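Local coordinates for protein geranyltranstransferase (Staphylococcus aureus, PDB 1RTR) that probably catalyses the condensation of isopentenyl pyrophosphate with allylic pyrophosphates that yields farnesyl pyrophosphate in isoprenoid biosynthesis, at residues N15-A20 with S67-E72; P47-L52 with T183-S188; G211-I216 with D256-H261. All coordinates share one frame; numbering follows the deposited sequence.

Following the chain from its N terminus, helix 6-18 meets helix 65-83 in contact 1, which closes a loop over 46 intervening residues. Inside that loop lies helix 45-56, which pairs with helix 179-193 in contact 2 across 130 residues. The two contacts therefore cross, and they touch in space, with Leu71 against Phe184 and Ala185. Contact 3 follows in series: helix 197-227 pairs with helix 245-270 through a loop of 39 residues. Its centre is about 28 Å from that of contact 1, on the opposite side of the chain's centre. Together they tie the early, middle and late helices of the mainly helical prenyl synthase fold.

Contact 1 (N15-A20 with S67-E72); sequences NELSVA and SAIALE
Leu17 and Ile69 run alongside each other, pointing opposite ways, where helix 6-18 of this mainly helical prenyl synthase fold packs against helix 65-83, the helix whose C-terminal end leads into the first aspartate-rich motif of the family. Their backbones come closest at the same pair, with CA atoms 6.9 Å apart. Ile69 supplies the central methyl. With CG1 anti to its carbonyl carbon (chi1 -63°), its CD1 is carried toward helix 6-18, where it lies 3.7 Å from Leu17 CD2 and equally near the CB of Glu16. The other branch, CG2, follows the flank of the same leucine, at 3.9 Å from Leu17 CD2, and just reaches the methyl of Ala20, in the loop that follows the helix. Leu17 divides its two methyls between two partners, for CD1 turns to Glu72, whose chain lies roughly perpendicular to it. No hydrogen bond spans the segments, so the contact is carried by apolar surface. The carboxylate of Glu72 faces a different partner, forming a salt bridge from OE2 to Arg44 NH2, and Arg44 also touches Leu17. It is the aliphatic part of Glu72 that serves helix 6-18: its CG lies 3.7 Å from Leu17 CD1.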
ATOM      1  N   ASN A  15      17.190   0.364 -15.645  1.00 65.98           N
ATOM      2  CA  ASN A  15      16.674   1.301 -16.651  1.00 65.76           C
ATOM      3  C   ASN A  15      15.180   1.551 -16.464  1.00 65.91           C
ATOM      4  O   ASN A  15      14.716   2.693 -16.524  1.00 65.97           O
ATOM      5  CB  ASN A  15      16.986   0.818 -18.073  0.65 65.42           C
ATOM      6  CG  ASN A  15      18.482   0.764 -18.364  0.65 64.19           C
ATOM      7  OD1 ASN A  15      19.250   1.606 -17.905  0.65 62.45           O
ATOM      8  ND2 ASN A  15      18.897  -0.236 -19.131  0.65 62.87           N
ATOM      9  N   GLU A  16      14.438   0.481 -16.213  1.00 66.11           N
ATOM     10  CA  GLU A  16      13.008   0.595 -15.943  1.00 66.25           C
ATOM     11  C   GLU A  16      12.709   1.371 -14.656  1.00 66.05           C
ATOM     12  O   GLU A  16      11.778   2.162 -14.620  1.00 66.02           O
ATOM     13  CB  GLU A  16      12.346  -0.779 -15.921  1.00 66.29           C
ATOM     14  CG  GLU A  16      12.387  -1.487 -17.265  1.00 66.85           C
ATOM     15  CD  GLU A  16      11.248  -1.089 -18.191  1.00 68.53           C
ATOM     16  OE1 GLU A  16      10.409  -0.233 -17.810  1.00 68.42           O
ATOM     17  OE2 GLU A  16      11.184  -1.652 -19.307  1.00 69.41           O
ATOM     18  N   LEU A  17      13.511   1.165 -13.619  1.00 66.03           N
ATOM     19  CA  LEU A  17      13.273   1.832 -12.346  1.00 66.12           C
ATOM     20  C   LEU A  17      13.600   3.326 -12.378  1.00 66.55           C
ATOM     21  O   LEU A  17      12.971   4.101 -11.666  1.00 66.84           O
ATOM     22  CB  LEU A  17      14.047   1.152 -11.214  1.00 65.99           C
ATOM     23  CG  LEU A  17      13.610  -0.228 -10.716  1.00 65.84           C
ATOM     24  CD1 LEU A  17      14.641  -0.754  -9.734  1.00 65.66           C
ATOM     25  CD2 LEU A  17      12.239  -0.205 -10.064  1.00 65.30           C
ATOM     26  N   SER A  18      14.586   3.721 -13.190  1.00 66.96           N
ATOM     27  CA  SER A  18      14.997   5.125 -13.312  1.00 67.14           C
ATOM     28  C   SER A  18      13.921   5.990 -13.971  1.00 67.58           C
ATOM     29  O   SER A  18      13.881   7.212 -13.788  1.00 67.58           O
ATOM     30  CB  SER A  18      16.303   5.243 -14.111  1.00 67.18           C
ATOM     31  OG  SER A  18      16.088   5.020 -15.497  1.00 66.29           O
ATOM     32  N   VAL A  19      13.047   5.342 -14.726  1.00 67.94           N
ATOM     33  CA  VAL A  19      12.036   6.033 -15.496  1.00 68.60           C
ATOM     34  C   VAL A  19      10.619   5.528 -15.144  1.00 68.80           C
ATOM     35  O   VAL A  19       9.699   5.631 -15.951  1.00 68.60           O
ATOM     36  CB  VAL A  19      12.382   5.922 -17.014  1.00 68.64           C
ATOM     37  CG1 VAL A  19      11.898   4.591 -17.611  1.00 68.98           C
ATOM     38  CG2 VAL A  19      11.864   7.122 -17.791  1.00 69.57           C
ATOM     39  N   ALA A  20      10.453   5.014 -13.920  1.00 69.45           N
ATOM     40  CA  ALA A  20       9.199   4.371 -13.483  1.00 69.89           C
ATOM     41  C   ALA A  20       8.217   5.328 -12.809  1.00 70.22           C
ATOM     42  O   ALA A  20       7.047   5.005 -12.640  1.00 70.06           O
ATOM     43  CB  ALA A  20       9.491   3.181 -12.564  1.00 69.81           C
ATOM     44  N   SER A  67       5.298  -6.564 -12.460  1.00 49.64           N
ATOM     45  CA  SER A  67       5.254  -7.203 -11.134  1.00 49.08           C
ATOM     46  C   SER A  67       6.600  -7.108 -10.416  1.00 49.13           C
ATOM     47  O   SER A  67       6.651  -6.768  -9.234  1.00 48.54           O
ATOM     48  CB  SER A  67       4.817  -8.666 -11.239  1.00 49.06           C
ATOM     49  OG  SER A  67       3.457  -8.758 -11.625  1.00 48.43           O
ATOM     50  N   ALA A  68       7.686  -7.383 -11.152  1.00 49.23           N
ATOM     51  CA  ALA A  68       9.047  -7.213 -10.654  1.00 49.03           C
ATOM     52  C   ALA A  68       9.335  -5.776 -10.226  1.00 49.15           C
ATOM     53  O   ALA A  68       9.941  -5.556  -9.168  1.00 49.70           O
ATOM     54  CB  ALA A  68      10.068  -7.682 -11.693  1.00 49.10           C
ATOM     55  N   ILE A  69       8.913  -4.802 -11.036  1.00 48.95           N
ATOM     56  CA  ILE A  69       9.077  -3.387 -10.679  1.00 48.96           C
ATOM     57  C   ILE A  69       8.295  -3.069  -9.407  1.00 48.60           C
ATOM     58  O   ILE A  69       8.835  -2.462  -8.474  1.00 48.72           O
ATOM     59  CB  ILE A  69       8.625  -2.448 -11.832  1.00 49.45           C
ATOM     60  CG1 ILE A  69       9.491  -2.637 -13.083  1.00 50.75           C
ATOM     61  CG2 ILE A  69       8.665  -1.000 -11.393  1.00 48.43           C
ATOM     62  CD1 ILE A  69      10.991  -2.351 -12.863  1.00 53.89           C
ATOM     63  N   ALA A  70       7.023  -3.475  -9.380  1.00 48.22           N
ATOM     64  CA  ALA A  70       6.204  -3.396  -8.172  1.00 48.20           C
ATOM     65  C   ALA A  70       6.929  -3.983  -6.965  1.00 48.38           C
ATOM     66  O   ALA A  70       7.034  -3.334  -5.926  1.00 48.75           O
ATOM     67  CB  ALA A  70       4.879  -4.085  -8.376  1.00 47.78           C
ATOM     68  N   LEU A  71       7.456  -5.193  -7.120  1.00 48.56           N
ATOM     69  CA  LEU A  71       8.154  -5.878  -6.035  1.00 48.84           C
ATOM     70  C   LEU A  71       9.310  -5.050  -5.488  1.00 49.07           C
ATOM     71  O   LEU A  71       9.497  -4.958  -4.264  1.00 48.99           O
ATOM     72  CB  LEU A  71       8.652  -7.251  -6.501  1.00 48.94           C
ATOM     73  CG  LEU A  71       9.287  -8.190  -5.468  1.00 49.24           C
ATOM     74  CD1 LEU A  71       8.494  -8.247  -4.130  1.00 47.25           C
ATOM     75  CD2 LEU A  71       9.455  -9.573  -6.080  1.00 47.76           C
ATOM     76  N   GLU A  72      10.084  -4.437  -6.387  1.00 49.32           N
ATOM     77  CA  GLU A  72      11.210  -3.599  -5.955  1.00 49.29           C
ATOM     78  C   GLU A  72      10.732  -2.291  -5.295  1.00 48.97           C
ATOM     79  O   GLU A  72      11.381  -1.786  -4.361  1.00 48.83           O
ATOM     80  CB  GLU A  72      12.191  -3.347  -7.111  1.00 49.59           C
ATOM     81  CG  GLU A  72      13.488  -2.641  -6.723  1.00 50.99           C
ATOM     82  CD  GLU A  72      14.457  -3.499  -5.911  1.00 54.10           C
ATOM     83  OE1 GLU A  72      14.225  -4.721  -5.743  1.00 54.27           O
ATOM     84  OE2 GLU A  72      15.468  -2.938  -5.424  1.00 55.05           O
TER

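Contact 2 (P47-L52 with T183-S188); sequences PVLLLL and TFAVMS
Ala185 sets its methyl against Leu49 and Leu50, and this small residue lets two helices of the prenyl synthase core run close together. The evidence is direct: the CA atoms of Leu50 and Ala185 are 4.4 Å apart, and the short axes approach to 7.8 Å at a shallow, nearly parallel angle of 21°. Ala185 CB lies 3.9 Å from Leu50 CB and 4.0 Å from Leu49 CG. On the Leu49 flank, CD2 passes obliquely across Val186 and meets its CG1 at 3.9 Å. On the other flank, Leu50 has its CG anti to the backbone N (chi1 161°), which brings that carbon to the side of Ser188. Its chi2 of 23° is far from staggered, so the exact methyl positions are less certain, and the very close approach modelled between Leu50 CD2 and Ser188 OG is doubtful. Leu50 CD2 also comes to the Phe184 ring obliquely.

In the next shell, Ser188 CB sits above one face of that ring near its rim, 3.6 Å from the plane. Phe184 is further enclosed by Val137, Arg140 and Leu141 of helix 131-145 and by Leu71. Leu49 and Val186 are backed by Leu210 and Leu203 of helix 197-227, while Leu51 turns to helix 6-18.

A CA-H...O contact runs from Leu50 CA to Ala185 O at 3.6 Å. With no hydrogen bond bridging the segments, their spacing rests on the fit of aliphatic surfaces rather than on strong directional bonds.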
ATOM      1  N   PRO A  47      13.295  -8.685  -7.823  1.00 52.85           N
ATOM      2  CA  PRO A  47      12.865  -8.601  -9.224  1.00 52.52           C
ATOM      3  C   PRO A  47      13.533  -9.653 -10.078  1.00 52.04           C
ATOM      4  O   PRO A  47      12.852 -10.308 -10.868  1.00 52.22           O
ATOM      5  CB  PRO A  47      13.314  -7.192  -9.671  1.00 52.68           C
ATOM      6  CG  PRO A  47      14.189  -6.666  -8.607  1.00 52.42           C
ATOM      7  CD  PRO A  47      13.804  -7.389  -7.346  1.00 52.87           C
ATOM      8  N   VAL A  48      14.840  -9.827  -9.908  1.00 51.71           N
ATOM      9  CA  VAL A  48      15.587 -10.764 -10.739  1.00 51.60           C
ATOM     10  C   VAL A  48      15.102 -12.191 -10.533  1.00 50.97           C
ATOM     11  O   VAL A  48      14.888 -12.928 -11.508  1.00 51.21           O
ATOM     12  CB  VAL A  48      17.098 -10.623 -10.522  1.00 51.93           C
ATOM     13  CG1 VAL A  48      17.816 -11.904 -10.889  1.00 52.65           C
ATOM     14  CG2 VAL A  48      17.638  -9.456 -11.371  1.00 53.37           C
ATOM     15  N   LEU A  49      14.903 -12.566  -9.268  1.00 50.48           N
ATOM     16  CA  LEU A  49      14.302 -13.849  -8.915  1.00 49.47           C
ATOM     17  C   LEU A  49      13.015 -14.079  -9.677  1.00 48.93           C
ATOM     18  O   LEU A  49      12.844 -15.139 -10.274  1.00 49.08           O
ATOM     19  CB  LEU A  49      14.043 -13.941  -7.410  1.00 49.81           C
ATOM     20  CG  LEU A  49      13.584 -15.291  -6.850  1.00 50.19           C
ATOM     21  CD1 LEU A  49      14.496 -16.431  -7.316  1.00 50.95           C
ATOM     22  CD2 LEU A  49      13.544 -15.237  -5.336  1.00 51.56           C
ATOM     23  N   LEU A  50      12.122 -13.088  -9.672  1.00 48.21           N
ATOM     24  CA  LEU A  50      10.816 -13.227 -10.326  1.00 48.04           C
ATOM     25  C   LEU A  50      10.984 -13.440 -11.836  1.00 48.45           C
ATOM     26  O   LEU A  50      10.413 -14.373 -12.420  1.00 47.94           O
ATOM     27  CB  LEU A  50       9.919 -12.026  -9.985  1.00 47.69           C
ATOM     28  CG  LEU A  50       8.658 -11.500 -10.703  1.00 47.07           C
ATOM     29  CD1 LEU A  50       7.893 -12.476 -11.567  1.00 45.66           C
ATOM     30  CD2 LEU A  50       7.720 -10.879  -9.684  1.00 46.10           C
ATOM     31  N   LEU A  51      11.791 -12.577 -12.449  1.00 49.24           N
ATOM     32  CA  LEU A  51      12.156 -12.695 -13.859  1.00 49.84           C
ATOM     33  C   LEU A  51      12.743 -14.071 -14.204  1.00 50.40           C
ATOM     34  O   LEU A  51      12.243 -14.754 -15.112  1.00 50.42           O
ATOM     35  CB  LEU A  51      13.127 -11.565 -14.235  1.00 49.90           C
ATOM     36  CG  LEU A  51      12.580 -10.208 -14.737  1.00 49.87           C
ATOM     37  CD1 LEU A  51      11.041 -10.023 -14.633  1.00 47.56           C
ATOM     38  CD2 LEU A  51      13.322  -9.052 -14.082  1.00 48.90           C
ATOM     39  N   LEU A  52      13.772 -14.500 -13.469  1.00 51.23           N
ATOM     40  CA  LEU A  52      14.405 -15.808 -13.730  1.00 51.91           C
ATOM     41  C   LEU A  52      13.463 -16.997 -13.514  1.00 52.89           C
ATOM     42  O   LEU A  52      13.509 -17.970 -14.282  1.00 54.11           O
ATOM     43  CB  LEU A  52      15.713 -15.974 -12.942  1.00 52.00           C
ATOM     44  CG  LEU A  52      16.861 -15.047 -13.404  1.00 51.86           C
ATOM     45  CD1 LEU A  52      17.983 -14.970 -12.407  1.00 50.17           C
ATOM     46  CD2 LEU A  52      17.399 -15.448 -14.766  1.00 51.00           C
ATOM     47  N   THR A 183       9.112 -15.358  -1.613  1.00 44.72           N
ATOM     48  CA  THR A 183       8.079 -16.295  -2.014  1.00 43.87           C
ATOM     49  C   THR A 183       7.096 -15.655  -2.986  1.00 43.91           C
ATOM     50  O   THR A 183       6.562 -16.340  -3.870  1.00 44.06           O
ATOM     51  CB  THR A 183       7.349 -16.843  -0.752  1.00 43.72           C
ATOM     52  OG1 THR A 183       8.289 -17.577   0.037  1.00 44.25           O
ATOM     53  CG2 THR A 183       6.306 -17.892  -1.117  1.00 41.62           C
ATOM     54  N   PHE A 184       6.821 -14.362  -2.811  1.00 43.76           N
ATOM     55  CA  PHE A 184       6.011 -13.655  -3.793  1.00 44.12           C
ATOM     56  C   PHE A 184       6.678 -13.710  -5.171  1.00 44.25           C
ATOM     57  O   PHE A 184       6.020 -14.017  -6.162  1.00 44.30           O
ATOM     58  CB  PHE A 184       5.765 -12.184  -3.404  1.00 44.95           C
ATOM     59  CG  PHE A 184       5.132 -11.388  -4.508  1.00 44.03           C
ATOM     60  CD1 PHE A 184       5.913 -10.606  -5.348  1.00 43.49           C
ATOM     61  CD2 PHE A 184       3.768 -11.493  -4.751  1.00 42.54           C
ATOM     62  CE1 PHE A 184       5.339  -9.918  -6.405  1.00 43.91           C
ATOM     63  CE2 PHE A 184       3.184 -10.819  -5.798  1.00 43.71           C
ATOM     64  CZ  PHE A 184       3.974 -10.018  -6.629  1.00 44.44           C
ATOM     65  N   ALA A 185       7.977 -13.418  -5.224  1.00 44.06           N
ATOM     66  CA  ALA A 185       8.724 -13.423  -6.485  1.00 44.42           C
ATOM     67  C   ALA A 185       8.535 -14.716  -7.253  1.00 44.81           C
ATOM     68  O   ALA A 185       8.129 -14.680  -8.423  1.00 45.95           O
ATOM     69  CB  ALA A 185      10.217 -13.131  -6.267  1.00 43.88           C
ATOM     70  N   VAL A 186       8.773 -15.866  -6.620  1.00 44.68           N
ATOM     71  CA  VAL A 186       8.676 -17.105  -7.396  1.00 43.92           C
ATOM     72  C   VAL A 186       7.244 -17.541  -7.663  1.00 44.16           C
ATOM     73  O   VAL A 186       6.978 -18.076  -8.750  1.00 44.52           O
ATOM     74  CB  VAL A 186       9.643 -18.279  -6.927  1.00 44.31           C
ATOM     75  CG1 VAL A 186      10.647 -17.817  -5.886  1.00 42.19           C
ATOM     76  CG2 VAL A 186       8.881 -19.570  -6.515  1.00 44.78           C
ATOM     77  N   MET A 187       6.326 -17.285  -6.716  1.00 43.42           N
ATOM     78  CA  MET A 187       4.936 -17.742  -6.841  1.00 43.04           C
ATOM     79  C   MET A 187       4.093 -16.845  -7.745  1.00 43.70           C
ATOM     80  O   MET A 187       3.197 -17.333  -8.454  1.00 44.25           O
ATOM     81  CB  MET A 187       4.253 -17.904  -5.469  1.00 42.47           C
ATOM     82  CG  MET A 187       4.860 -18.969  -4.545  1.00 41.64           C
ATOM     83  SD  MET A 187       5.154 -20.610  -5.317  1.00 36.04           S
ATOM     84  CE  MET A 187       3.438 -21.188  -5.392  1.00 33.74           C
ATOM     85  N   SER A 188       4.358 -15.543  -7.726  1.00 44.23           N
ATOM     86  CA  SER A 188       3.750 -14.653  -8.717  1.00 45.30           C
ATOM     87  C   SER A 188       4.137 -15.138 -10.124  1.00 45.42           C
ATOM     88  O   SER A 188       3.287 -15.211 -11.024  1.00 45.23           O
ATOM     89  CB  SER A 188       4.155 -13.191  -8.496  1.00 45.17           C
ATOM     90  OG  SER A 188       5.500 -12.968  -8.900  1.00 46.42           O
TER

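Contact 3 (G211-I216 with D256-H261); sequences GMMFQI and DKLTYH
Met212 lays its CB over the face of the His261 imidazole, a CH-pi contact with that atom 3.5 Å from the ring centroid and only 11° off the normal. Beyond CB the methionine chain bends at both chi2 and chi3, which turns the sulfur and terminal methyl off the histidine. The opposite face of the imidazole is covered from within its own helix by Tyr260, whose CD2 stands 3.7 Å above the plane, over the centre. The ring is thus sandwiched, and a third group meets its rim: Ile216 CD1 lies near the ring plane, 3.5 Å from His261 CD2. Ile216 reaches there because its CG1-CD1 arm is extended (chi2 170°). Its other branch, CG2, lies beside Leu258 CB at 3.7 Å, and the aliphatic start of Lys257 closes over the CD1 end.

Met213 completes the interface from the other flank. Its CG passes His261 CB at 3.7 Å, and its chain is set nearly square to that of Leu258, Met213 CB being 3.9 Å from Leu258 CD1. No hydrogen bond joins the two segments; His261 ND1 instead pairs with His209 ND1, about a turn before Met213 on helix 197-227.

The axes run antiparallel at 155° with a closest approach of 8.9 Å. Two residues after Ile216 begins the second aspartate-rich motif of the family, DDLLD. Helix 167-177 covers the side of Met212 and Lys257, while helix 279-289 packs on Met213 and Leu258 through Tyr289.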
ATOM      1  N   GLY A 211      14.748 -18.435   1.059  1.00 54.93           N
ATOM      2  CA  GLY A 211      14.588 -17.275   1.917  1.00 55.43           C
ATOM      3  C   GLY A 211      15.311 -17.375   3.242  1.00 55.89           C
ATOM      4  O   GLY A 211      15.943 -16.410   3.682  1.00 56.16           O
ATOM      5  N   MET A 212      15.213 -18.534   3.887  1.00 56.17           N
ATOM      6  CA  MET A 212      15.914 -18.759   5.151  1.00 56.85           C
ATOM      7  C   MET A 212      17.442 -18.739   4.971  1.00 57.81           C
ATOM      8  O   MET A 212      18.157 -18.247   5.842  1.00 57.76           O
ATOM      9  CB  MET A 212      15.426 -20.042   5.839  1.00 56.32           C
ATOM     10  CG  MET A 212      13.895 -20.072   6.139  1.00 55.80           C
ATOM     11  SD  MET A 212      13.165 -18.609   7.037  1.00 51.97           S
ATOM     12  CE  MET A 212      14.115 -18.611   8.501  1.00 50.07           C
ATOM     13  N   MET A 213      17.938 -19.223   3.829  1.00 59.17           N
ATOM     14  CA  MET A 213      19.378 -19.131   3.519  1.00 60.47           C
ATOM     15  C   MET A 213      19.904 -17.720   3.692  1.00 62.07           C
ATOM     16  O   MET A 213      20.956 -17.509   4.300  1.00 62.68           O
ATOM     17  CB  MET A 213      19.696 -19.612   2.096  1.00 59.76           C
ATOM     18  CG  MET A 213      19.432 -21.097   1.845  1.00 57.38           C
ATOM     19  SD  MET A 213      19.878 -21.575   0.184  1.00 52.33           S
ATOM     20  CE  MET A 213      21.617 -21.188   0.266  1.00 49.85           C
ATOM     21  N   PHE A 214      19.144 -16.764   3.166  1.00 64.33           N
ATOM     22  CA  PHE A 214      19.530 -15.353   3.052  1.00 66.34           C
ATOM     23  C   PHE A 214      20.152 -14.768   4.328  1.00 66.67           C
ATOM     24  O   PHE A 214      21.264 -14.237   4.308  1.00 67.14           O
ATOM     25  CB  PHE A 214      18.282 -14.550   2.635  1.00 67.17           C
ATOM     26  CG  PHE A 214      18.567 -13.160   2.140  1.00 70.40           C
ATOM     27  CD1 PHE A 214      18.148 -12.775   0.868  1.00 73.44           C
ATOM     28  CD2 PHE A 214      19.209 -12.218   2.955  1.00 73.08           C
ATOM     29  CE1 PHE A 214      18.389 -11.474   0.397  1.00 75.24           C
ATOM     30  CE2 PHE A 214      19.466 -10.917   2.497  1.00 75.38           C
ATOM     31  CZ  PHE A 214      19.051 -10.541   1.214  1.00 75.87           C
ATOM     32  N   GLN A 215      19.431 -14.874   5.438  1.00 67.09           N
ATOM     33  CA  GLN A 215      19.823 -14.201   6.665  1.00 67.48           C
ATOM     34  C   GLN A 215      20.882 -14.974   7.433  1.00 67.23           C
ATOM     35  O   GLN A 215      21.731 -14.370   8.107  1.00 67.45           O
ATOM     36  CB  GLN A 215      18.594 -13.928   7.543  1.00 68.13           C
ATOM     37  CG  GLN A 215      17.690 -12.788   7.021  1.00 69.83           C
ATOM     38  CD  GLN A 215      18.424 -11.449   6.907  1.00 71.84           C
ATOM     39  OE1 GLN A 215      19.244 -11.100   7.770  1.00 72.56           O
ATOM     40  NE2 GLN A 215      18.138 -10.706   5.841  1.00 72.45           N
ATOM     41  N   ILE A 216      20.835 -16.304   7.324  1.00 66.81           N
ATOM     42  CA  ILE A 216      21.855 -17.156   7.917  1.00 66.27           C
ATOM     43  C   ILE A 216      23.216 -16.795   7.345  1.00 66.48           C
ATOM     44  O   ILE A 216      24.148 -16.518   8.100  1.00 66.14           O
ATOM     45  CB  ILE A 216      21.551 -18.649   7.696  1.00 66.03           C
ATOM     46  CG1 ILE A 216      20.209 -19.023   8.321  1.00 65.02           C
ATOM     47  CG2 ILE A 216      22.662 -19.499   8.306  1.00 65.96           C
ATOM     48  CD1 ILE A 216      19.714 -20.414   7.959  1.00 63.39           C
ATOM     49  N   ASP A 256      25.415 -25.312   9.824  1.00 61.85           N
ATOM     50  CA  ASP A 256      24.601 -26.516   9.659  1.00 62.17           C
ATOM     51  C   ASP A 256      23.213 -26.144   9.159  1.00 61.42           C
ATOM     52  O   ASP A 256      22.656 -26.820   8.289  1.00 61.18           O
ATOM     53  CB  ASP A 256      24.491 -27.289  10.976  1.00 62.75           C
ATOM     54  CG  ASP A 256      25.655 -28.247  11.204  1.00 65.84           C
ATOM     55  OD1 ASP A 256      26.749 -28.031  10.621  1.00 66.77           O
ATOM     56  OD2 ASP A 256      25.565 -29.244  11.975  1.00 69.83           O
ATOM     57  N   LYS A 257      22.675 -25.060   9.722  1.00 60.74           N
ATOM     58  CA  LYS A 257      21.357 -24.545   9.379  1.00 60.21           C
ATOM     59  C   LYS A 257      21.323 -24.107   7.919  1.00 59.71           C
ATOM     60  O   LYS A 257      20.433 -24.516   7.158  1.00 59.19           O
ATOM     61  CB  LYS A 257      20.988 -23.378  10.301  1.00 60.11           C
ATOM     62  CG  LYS A 257      19.522 -23.314  10.629  1.00 60.84           C
ATOM     63  CD  LYS A 257      19.042 -24.637  11.190  1.00 62.49           C
ATOM     64  CE  LYS A 257      18.187 -24.457  12.420  1.00 63.50           C
ATOM     65  NZ  LYS A 257      17.774 -25.815  12.887  1.00 66.85           N
ATOM     66  N   LEU A 258      22.319 -23.306   7.543  1.00 59.22           N
ATOM     67  CA  LEU A 258      22.509 -22.876   6.170  1.00 59.19           C
ATOM     68  C   LEU A 258      22.487 -24.060   5.232  1.00 59.16           C
ATOM     69  O   LEU A 258      21.683 -24.099   4.295  1.00 59.90           O
ATOM     70  CB  LEU A 258      23.827 -22.110   6.017  1.00 59.31           C
ATOM     71  CG  LEU A 258      24.137 -21.445   4.663  1.00 60.46           C
ATOM     72  CD1 LEU A 258      22.893 -20.871   3.952  1.00 59.81           C
ATOM     73  CD2 LEU A 258      25.173 -20.359   4.858  1.00 60.71           C
ATOM     74  N   THR A 259      23.356 -25.034   5.494  1.00 58.78           N
ATOM     75  CA  THR A 259      23.493 -26.207   4.631  1.00 58.20           C
ATOM     76  C   THR A 259      22.187 -26.965   4.517  1.00 57.83           C
ATOM     77  O   THR A 259      21.839 -27.433   3.440  1.00 57.88           O
ATOM     78  CB  THR A 259      24.640 -27.121   5.143  1.00 58.59           C
ATOM     79  OG1 THR A 259      25.888 -26.420   5.029  1.00 59.00           O
ATOM     80  CG2 THR A 259      24.831 -28.347   4.253  1.00 57.45           C
ATOM     81  N   TYR A 260      21.461 -27.084   5.625  1.00 57.77           N
ATOM     82  CA  TYR A 260      20.165 -27.755   5.615  1.00 57.65           C
ATOM     83  C   TYR A 260      19.154 -27.074   4.653  1.00 57.99           C
ATOM     84  O   TYR A 260      18.433 -27.742   3.911  1.00 57.86           O
ATOM     85  CB  TYR A 260      19.596 -27.845   7.033  1.00 57.41           C
ATOM     86  CG  TYR A 260      18.098 -28.002   7.038  1.00 57.32           C
ATOM     87  CD1 TYR A 260      17.507 -29.223   6.713  1.00 56.92           C
ATOM     88  CD2 TYR A 260      17.267 -26.913   7.314  1.00 56.84           C
ATOM     89  CE1 TYR A 260      16.124 -29.361   6.690  1.00 57.67           C
ATOM     90  CE2 TYR A 260      15.887 -27.043   7.291  1.00 57.12           C
ATOM     91  CZ  TYR A 260      15.324 -28.266   6.977  1.00 56.82           C
ATOM     92  OH  TYR A 260      13.961 -28.402   6.957  1.00 57.38           O
ATOM     93  N   HIS A 261      19.102 -25.747   4.682  1.00 58.32           N
ATOM     94  CA  HIS A 261      18.236 -24.999   3.781  1.00 59.11           C
ATOM     95  C   HIS A 261      18.705 -25.079   2.320  1.00 60.10           C
ATOM     96  O   HIS A 261      17.890 -25.292   1.406  1.00 59.07           O
ATOM     97  CB  HIS A 261      18.113 -23.550   4.253  1.00 58.81           C
ATOM     98  CG  HIS A 261      17.249 -23.399   5.459  1.00 57.89           C
ATOM     99  ND1 HIS A 261      15.956 -23.875   5.505  1.00 58.07           N
ATOM    100  CD2 HIS A 261      17.502 -22.873   6.679  1.00 56.56           C
ATOM    101  CE1 HIS A 261      15.443 -23.630   6.698  1.00 58.14           C
ATOM    102  NE2 HIS A 261      16.363 -23.024   7.429  1.00 57.84           N
TER